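PDB 3LQY: putative isochorismatase hydrolase from Oleispira antarctica, which probably acts as a hydrolase of the isochorismatase family, though its substrate is not established. Local coordinates for residues Thr8-Ile13 against Lys115-Gly120; Phe20-Gly25 against Gly32-Ala37. All coordinates share one frame; numbering follows the deposited sequence.

In the fold
Strand 8-13 and helix 33-49 follow each other in the chain, and the two contacts sit at different depths of the same isochorismatase-like domain. Interaction 1 is core: it pairs strand 8-13 with strand 115-121 in the middle of the parallel sheet, its centre about 7 Å from the centre of the chain, through backbone hydrogen bonds and aliphatic packing. The centre of interaction 2 lies about 14 Å from the centre of the chain, and the contact is partly buried; there the loop 20-25 meets the start of helix 33-49 through a glutamate carboxylate, a water and one aromatic ring. The two do not touch, yet helix 33-49 also covers interaction 1 through Leu43, Leu44 and Phe47 further along.

Interaction 1. Residues Thr8-Ile13 against Lys115-Gly120; sequences TALLLI and KLVIVG
Leu11 and Val117 meet through a backbone hydrogen bond, Leu11 N to Val117 O at 2.9 Å, one of five that join 8-13 to 115-120 in parallel register. Ala9 and Leu11 each use both N-H and C=O toward the neighbouring strand, and Ile13 N closes the row on Val119 O at 2.8 Å. At the other end Ala9 N bonds to Lys115 O at 3.2 Å. On one face, Leu10 CD1 reaches across to Val117 CG1 at 3.8 Å and also touches Val119 CG1, because CG lies anti to the backbone N (chi1 171°). Val119 CG2 sits beside Leu12 CG at 3.8 Å, the two side chains running the same way. The other face carries Leu11 CD2 against Leu116 CD1 at 4.1 Å. At the edge of the contact the aliphatic chain of Lys115 passes the Thr8 hydroxyl. Gly120 brings its CA to 3.2 Å from Ile13 O, where a side chain would collide with that oxygen. Further out, Leu43 of helix 33-49 packs on Leu10 and Val119, while Val55 and Val57 of strand 54-59 touch the Leu11 side chain. Such central parallel pairing under a covering helix is typical of the alpha/beta/alpha sandwich of isochorismatase-like hydrolases.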
ATOM      1  N   THR A   8      15.247   1.231  -4.844  1.00100.75           N
ATOM      2  CA  THR A   8      13.793   1.240  -4.911  1.00 93.61           C
ATOM      3  C   THR A   8      13.246   0.102  -4.071  1.00 92.30           C
ATOM      4  O   THR A   8      13.617  -1.058  -4.255  1.00 95.74           O
ATOM      5  CB  THR A   8      13.276   1.174  -6.374  1.00 92.51           C
ATOM      6  OG1 THR A   8      13.892   2.225  -7.142  1.00 92.68           O
ATOM      7  CG2 THR A   8      11.745   1.299  -6.425  1.00 84.31           C
ATOM      8  N   ALA A   9      12.369   0.470  -3.132  1.00 87.28           N
ATOM      9  CA  ALA A   9      11.707  -0.447  -2.227  1.00 85.20           C
ATOM     10  C   ALA A   9      10.272  -0.634  -2.689  1.00 79.92           C
ATOM     11  O   ALA A   9       9.600   0.331  -3.098  1.00 76.22           O
ATOM     12  CB  ALA A   9      11.717   0.132  -0.825  1.00 84.23           C
ATOM     13  N   LEU A  10       9.773  -1.857  -2.641  1.00 79.57           N
ATOM     14  CA  LEU A  10       8.328  -2.095  -2.803  1.00 74.67           C
ATOM     15  C   LEU A  10       7.689  -1.937  -1.432  1.00 72.27           C
ATOM     16  O   LEU A  10       8.143  -2.522  -0.447  1.00 75.99           O
ATOM     17  CB  LEU A  10       8.050  -3.457  -3.424  1.00 76.16           C
ATOM     18  CG  LEU A  10       6.620  -4.017  -3.495  1.00 71.96           C
ATOM     19  CD1 LEU A  10       5.815  -3.302  -4.634  1.00 70.57           C
ATOM     20  CD2 LEU A  10       6.733  -5.547  -3.667  1.00 76.92           C
ATOM     21  N   LEU A  11       6.671  -1.082  -1.377  1.00 68.76           N
ATOM     22  CA  LEU A  11       6.025  -0.681  -0.132  1.00 65.69           C
ATOM     23  C   LEU A  11       4.581  -1.094  -0.208  1.00 60.87           C
ATOM     24  O   LEU A  11       3.782  -0.544  -0.997  1.00 57.18           O
ATOM     25  CB  LEU A  11       6.136   0.821   0.082  1.00 66.00           C
ATOM     26  CG  LEU A  11       5.716   1.418   1.425  1.00 64.85           C
ATOM     27  CD1 LEU A  11       6.466   0.796   2.561  1.00 66.47           C
ATOM     28  CD2 LEU A  11       5.973   2.920   1.404  1.00 65.08           C
ATOM     29  N   LEU A  12       4.228  -2.063   0.612  1.00 59.87           N
ATOM     30  CA  LEU A  12       2.910  -2.602   0.564  1.00 56.79           C
ATOM     31  C   LEU A  12       2.145  -2.061   1.750  1.00 54.55           C
ATOM     32  O   LEU A  12       2.469  -2.343   2.910  1.00 56.51           O
ATOM     33  CB  LEU A  12       2.981  -4.144   0.611  1.00 59.55           C
ATOM     34  CG  LEU A  12       3.905  -4.792  -0.455  1.00 63.74           C
ATOM     35  CD1 LEU A  12       5.375  -4.953   0.002  1.00 68.45           C
ATOM     36  CD2 LEU A  12       3.347  -6.138  -0.928  1.00 63.35           C
ATOM     37  N   ILE A  13       1.093  -1.312   1.463  1.00 51.11           N
ATOM     38  CA  ILE A  13       0.308  -0.629   2.494  1.00 48.78           C
ATOM     39  C   ILE A  13      -0.957  -1.389   2.821  1.00 46.27           C
ATOM     40  O   ILE A  13      -1.881  -1.421   2.031  1.00 43.19           O
ATOM     41  CB  ILE A  13      -0.107   0.814   2.022  1.00 46.23           C
ATOM     42  CG1 ILE A  13       1.126   1.645   1.645  1.00 49.29           C
ATOM     43  CG2 ILE A  13      -0.901   1.505   3.142  1.00 47.52           C
ATOM     44  CD1 ILE A  13       2.082   1.920   2.803  1.00 50.63           C
ATOM     45  N   LYS A 115      13.715   5.567  -3.808  1.00 73.97           N
ATOM     46  CA  LYS A 115      12.498   5.536  -4.589  1.00 70.52           C
ATOM     47  C   LYS A 115      11.578   4.494  -3.979  1.00 68.26           C
ATOM     48  O   LYS A 115      12.028   3.666  -3.186  1.00 68.76           O
ATOM     49  CB  LYS A 115      12.806   5.150  -6.032  1.00 72.30           C
ATOM     50  CG  LYS A 115      13.908   5.984  -6.693  1.00 78.39           C
ATOM     51  CD  LYS A 115      14.404   5.321  -7.974  1.00 85.39           C
ATOM     52  CE  LYS A 115      13.316   5.244  -9.072  1.00 84.43           C
ATOM     53  NZ  LYS A 115      13.890   4.721 -10.387  1.00 90.97           N
ATOM     54  N   LEU A 116      10.301   4.551  -4.354  1.00 65.11           N
ATOM     55  CA  LEU A 116       9.268   3.664  -3.811  1.00 62.79           C
ATOM     56  C   LEU A 116       8.321   3.215  -4.915  1.00 61.65           C
ATOM     57  O   LEU A 116       7.984   3.981  -5.819  1.00 61.46           O
ATOM     58  CB  LEU A 116       8.453   4.365  -2.731  1.00 60.28           C
ATOM     59  CG  LEU A 116       9.190   4.908  -1.512  1.00 62.58           C
ATOM     60  CD1 LEU A 116       8.242   5.700  -0.609  1.00 59.94           C
ATOM     61  CD2 LEU A 116       9.892   3.826  -0.753  1.00 66.32           C
ATOM     62  N   VAL A 117       7.892   1.956  -4.830  1.00 62.75           N
ATOM     63  CA  VAL A 117       6.790   1.448  -5.657  1.00 61.48           C
ATOM     64  C   VAL A 117       5.693   1.085  -4.666  1.00 59.91           C
ATOM     65  O   VAL A 117       5.929   0.290  -3.763  1.00 59.84           O
ATOM     66  CB  VAL A 117       7.186   0.224  -6.495  1.00 64.43           C
ATOM     67  CG1 VAL A 117       5.940  -0.412  -7.143  1.00 63.27           C
ATOM     68  CG2 VAL A 117       8.184   0.615  -7.560  1.00 64.56           C
ATOM     69  N   ILE A 118       4.530   1.728  -4.814  1.00 54.40           N
ATOM     70  CA  ILE A 118       3.474   1.713  -3.779  1.00 52.89           C
ATOM     71  C   ILE A 118       2.290   0.893  -4.223  1.00 52.10           C
ATOM     72  O   ILE A 118       1.803   1.053  -5.344  1.00 55.38           O
ATOM     73  CB  ILE A 118       3.059   3.153  -3.440  1.00 51.71           C
ATOM     74  CG1 ILE A 118       4.211   3.838  -2.684  1.00 55.15           C
ATOM     75  CG2 ILE A 118       1.770   3.207  -2.645  1.00 48.94           C
ATOM     76  CD1 ILE A 118       4.229   5.389  -2.824  1.00 53.49           C
ATOM     77  N   VAL A 119       1.853  -0.013  -3.350  1.00 51.00           N
ATOM     78  CA  VAL A 119       0.685  -0.838  -3.602  1.00 49.22           C
ATOM     79  C   VAL A 119      -0.090  -0.936  -2.280  1.00 46.45           C
ATOM     80  O   VAL A 119       0.430  -0.625  -1.211  1.00 46.16           O
ATOM     81  CB  VAL A 119       1.076  -2.236  -4.164  1.00 52.78           C
ATOM     82  CG1 VAL A 119       2.043  -2.087  -5.381  1.00 53.25           C
ATOM     83  CG2 VAL A 119       1.657  -3.154  -3.058  1.00 49.51           C
ATOM     84  N   GLY A 120      -1.336  -1.346  -2.356  1.00 45.61           N
ATOM     85  CA  GLY A 120      -2.113  -1.536  -1.133  1.00 44.09           C
ATOM     86  C   GLY A 120      -3.438  -0.784  -1.072  1.00 42.48           C
ATOM     87  O   GLY A 120      -4.096  -0.588  -2.077  1.00 44.91           O
TER

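Interaction 2. Residues Phe20-Gly25 against Gly32-Ala37; sequences FSTYNG and GTEAAA
Thr22 grips the carboxylate of Glu34 twice at a single oxygen. Its hydroxyl OG1 donates to Glu34 OE2 at 2.7 Å, on the anti lone pair of OE2. Thr22 N reaches Glu34 OE2 at 3.0 Å from the syn side, out of the carboxylate plane. The donors belong to a type I beta turn, Phe20 to Tyr23, set against the first turn of helix 33-49, for which Gly32 is the N-cap. Glu34 gets there by bending at chi2 (74°), which carries its end back toward the turn. Its other oxygen, OE1, accepts from a water at 2.7 Å; this water also takes the Ser21 N-H and donates to Thr33 OG1, so both carboxylate oxygens are engaged. With an alanine in place of Glu34, Thr22 N and OG1 would probably lose their shared acceptor and the turn would be less firmly tied to the helix. The stronger partner of Thr33 OG1 is Tyr19 O, just before the turn, to which it is hydrogen-bonded. Beneath this polar layer, Ala37 CB meets the edge of the Phe20 ring at 3.8 Å from CE1, and His79 stacks on the same ring. Over one face, Thr33 CG2 makes a CH-pi contact 3.5 Å from the Phe20 ring centroid, only 7° off the normal.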
ATOM      1  N   PHE A  20     -10.681  -7.746   2.642  1.00 43.93           N
ATOM      2  CA  PHE A  20     -10.976  -8.703   1.586  1.00 45.90           C
ATOM      3  C   PHE A  20     -12.365  -9.288   1.815  1.00 46.95           C
ATOM      4  O   PHE A  20     -12.618  -9.982   2.848  1.00 48.08           O
ATOM      5  CB  PHE A  20      -9.975  -9.855   1.698  1.00 45.98           C
ATOM      6  CG  PHE A  20      -8.575  -9.520   1.235  1.00 46.73           C
ATOM      7  CD1 PHE A  20      -8.107 -10.027   0.054  1.00 47.35           C
ATOM      8  CD2 PHE A  20      -7.732  -8.698   2.006  1.00 45.57           C
ATOM      9  CE1 PHE A  20      -6.779  -9.760  -0.371  1.00 51.27           C
ATOM     10  CE2 PHE A  20      -6.433  -8.398   1.600  1.00 45.00           C
ATOM     11  CZ  PHE A  20      -5.943  -8.936   0.413  1.00 49.38           C
ATOM     12  N   SER A  21     -13.262  -9.131   0.861  1.00 47.61           N
ATOM     13  CA  SER A  21     -14.593  -9.709   1.033  1.00 50.55           C
ATOM     14  C   SER A  21     -14.546 -11.262   1.034  1.00 50.36           C
ATOM     15  O   SER A  21     -15.454 -11.893   1.592  1.00 52.91           O
ATOM     16  CB  SER A  21     -15.548  -9.230  -0.022  1.00 53.30           C
ATOM     17  OG  SER A  21     -15.049  -9.559  -1.298  1.00 59.59           O
ATOM     18  N   THR A  22     -13.492 -11.855   0.453  1.00 48.51           N
ATOM     19  CA  THR A  22     -13.266 -13.310   0.543  1.00 50.03           C
ATOM     20  C   THR A  22     -12.783 -13.752   1.921  1.00 49.45           C
ATOM     21  O   THR A  22     -12.739 -14.964   2.180  1.00 49.29           O
ATOM     22  CB  THR A  22     -12.276 -13.822  -0.561  1.00 50.01           C
ATOM     23  OG1 THR A  22     -10.979 -13.222  -0.392  1.00 51.02           O
ATOM     24  CG2 THR A  22     -12.783 -13.506  -1.982  1.00 55.32           C
ATOM     25  N   TYR A  23     -12.488 -12.821   2.828  1.00 46.97           N
ATOM     26  CA  TYR A  23     -12.124 -13.191   4.195  1.00 47.96           C
ATOM     27  C   TYR A  23     -13.311 -13.231   5.125  1.00 48.58           C
ATOM     28  O   TYR A  23     -14.036 -12.257   5.257  1.00 49.29           O
ATOM     29  CB  TYR A  23     -11.059 -12.282   4.730  1.00 48.66           C
ATOM     30  CG  TYR A  23     -10.656 -12.541   6.155  1.00 52.48           C
ATOM     31  CD1 TYR A  23      -9.768 -13.577   6.487  1.00 52.11           C
ATOM     32  CD2 TYR A  23     -11.145 -11.737   7.178  1.00 56.60           C
ATOM     33  CE1 TYR A  23      -9.355 -13.748   7.778  1.00 54.93           C
ATOM     34  CE2 TYR A  23     -10.767 -11.947   8.493  1.00 59.60           C
ATOM     35  CZ  TYR A  23      -9.890 -12.943   8.785  1.00 57.88           C
ATOM     36  OH  TYR A  23      -9.492 -13.118  10.096  1.00 67.67           O
ATOM     37  N   ASN A  24     -13.534 -14.414   5.725  1.00 49.71           N
ATOM     38  CA  ASN A  24     -14.681 -14.634   6.601  1.00 52.10           C
ATOM     39  C   ASN A  24     -14.639 -13.678   7.797  1.00 51.47           C
ATOM     40  O   ASN A  24     -13.647 -13.646   8.555  1.00 51.21           O
ATOM     41  CB  ASN A  24     -14.741 -16.100   7.102  1.00 52.83           C
ATOM     42  CG  ASN A  24     -16.042 -16.430   7.814  1.00 56.72           C
ATOM     43  OD1 ASN A  24     -17.102 -15.941   7.452  1.00 61.87           O
ATOM     44  ND2 ASN A  24     -15.975 -17.370   8.743  1.00 64.85           N
ATOM     45  N   GLY A  25     -15.695 -12.878   7.918  1.00 53.99           N
ATOM     46  CA  GLY A  25     -15.838 -11.877   8.984  1.00 52.79           C
ATOM     47  C   GLY A  25     -15.107 -10.556   8.731  1.00 52.68           C
ATOM     48  O   GLY A  25     -14.968  -9.757   9.657  1.00 52.65           O
ATOM     49  N   GLY A  32     -12.616  -5.086  -5.040  1.00 53.08           N
ATOM     50  CA  GLY A  32     -11.489  -5.537  -5.881  1.00 52.98           C
ATOM     51  C   GLY A  32     -10.199  -5.822  -5.135  1.00 51.73           C
ATOM     52  O   GLY A  32      -9.096  -5.855  -5.733  1.00 52.64           O
ATOM     53  N   THR A  33     -10.280  -6.054  -3.832  1.00 50.31           N
ATOM     54  CA  THR A  33      -9.061  -6.258  -3.062  1.00 49.58           C
ATOM     55  C   THR A  33      -8.273  -7.496  -3.529  1.00 50.83           C
ATOM     56  O   THR A  33      -7.047  -7.491  -3.595  1.00 50.57           O
ATOM     57  CB  THR A  33      -9.349  -6.452  -1.587  1.00 49.73           C
ATOM     58  OG1 THR A  33     -10.423  -5.607  -1.174  1.00 48.07           O
ATOM     59  CG2 THR A  33      -8.079  -6.202  -0.750  1.00 47.29           C
ATOM     60  N   GLU A  34      -8.995  -8.565  -3.827  1.00 52.95           N
ATOM     61  CA  GLU A  34      -8.349  -9.827  -4.222  1.00 55.35           C
ATOM     62  C   GLU A  34      -7.511  -9.642  -5.485  1.00 57.57           C
ATOM     63  O   GLU A  34      -6.320 -10.041  -5.529  1.00 57.68           O
ATOM     64  CB  GLU A  34      -9.418 -10.910  -4.414  1.00 56.32           C
ATOM     65  CG  GLU A  34     -10.020 -11.396  -3.121  1.00 55.13           C
ATOM     66  CD  GLU A  34     -10.983 -10.457  -2.445  1.00 55.88           C
ATOM     67  OE1 GLU A  34     -11.357  -9.381  -3.027  1.00 56.30           O
ATOM     68  OE2 GLU A  34     -11.320 -10.751  -1.293  1.00 54.32           O
ATOM     69  N   ALA A  35      -8.126  -9.021  -6.500  1.00 58.96           N
ATOM     70  CA  ALA A  35      -7.429  -8.714  -7.739  1.00 62.41           C
ATOM     71  C   ALA A  35      -6.223  -7.797  -7.502  1.00 60.93           C
ATOM     72  O   ALA A  35      -5.157  -8.012  -8.111  1.00 62.41           O
ATOM     73  CB  ALA A  35      -8.369  -8.069  -8.804  1.00 64.84           C
ATOM     74  N   ALA A  36      -6.408  -6.741  -6.677  1.00 58.08           N
ATOM     75  CA  ALA A  36      -5.336  -5.859  -6.344  1.00 55.35           C
ATOM     76  C   ALA A  36      -4.146  -6.553  -5.707  1.00 56.09           C
ATOM     77  O   ALA A  36      -2.994  -6.303  -6.056  1.00 56.58           O
ATOM     78  CB  ALA A  36      -5.861  -4.686  -5.435  1.00 52.89           C
ATOM     79  N   ALA A  37      -4.447  -7.418  -4.742  1.00 53.83           N
ATOM     80  CA  ALA A  37      -3.470  -8.265  -4.093  1.00 54.84           C
ATOM     81  C   ALA A  37      -2.825  -9.233  -5.077  1.00 57.87           C
ATOM     82  O   ALA A  37      -1.619  -9.495  -5.014  1.00 59.13           O
ATOM     83  CB  ALA A  37      -4.153  -9.015  -2.952  1.00 52.83           C
TER
HETATM   84  O   HOH W   1     -12.884  -7.687  -1.513  1.00 54.18           O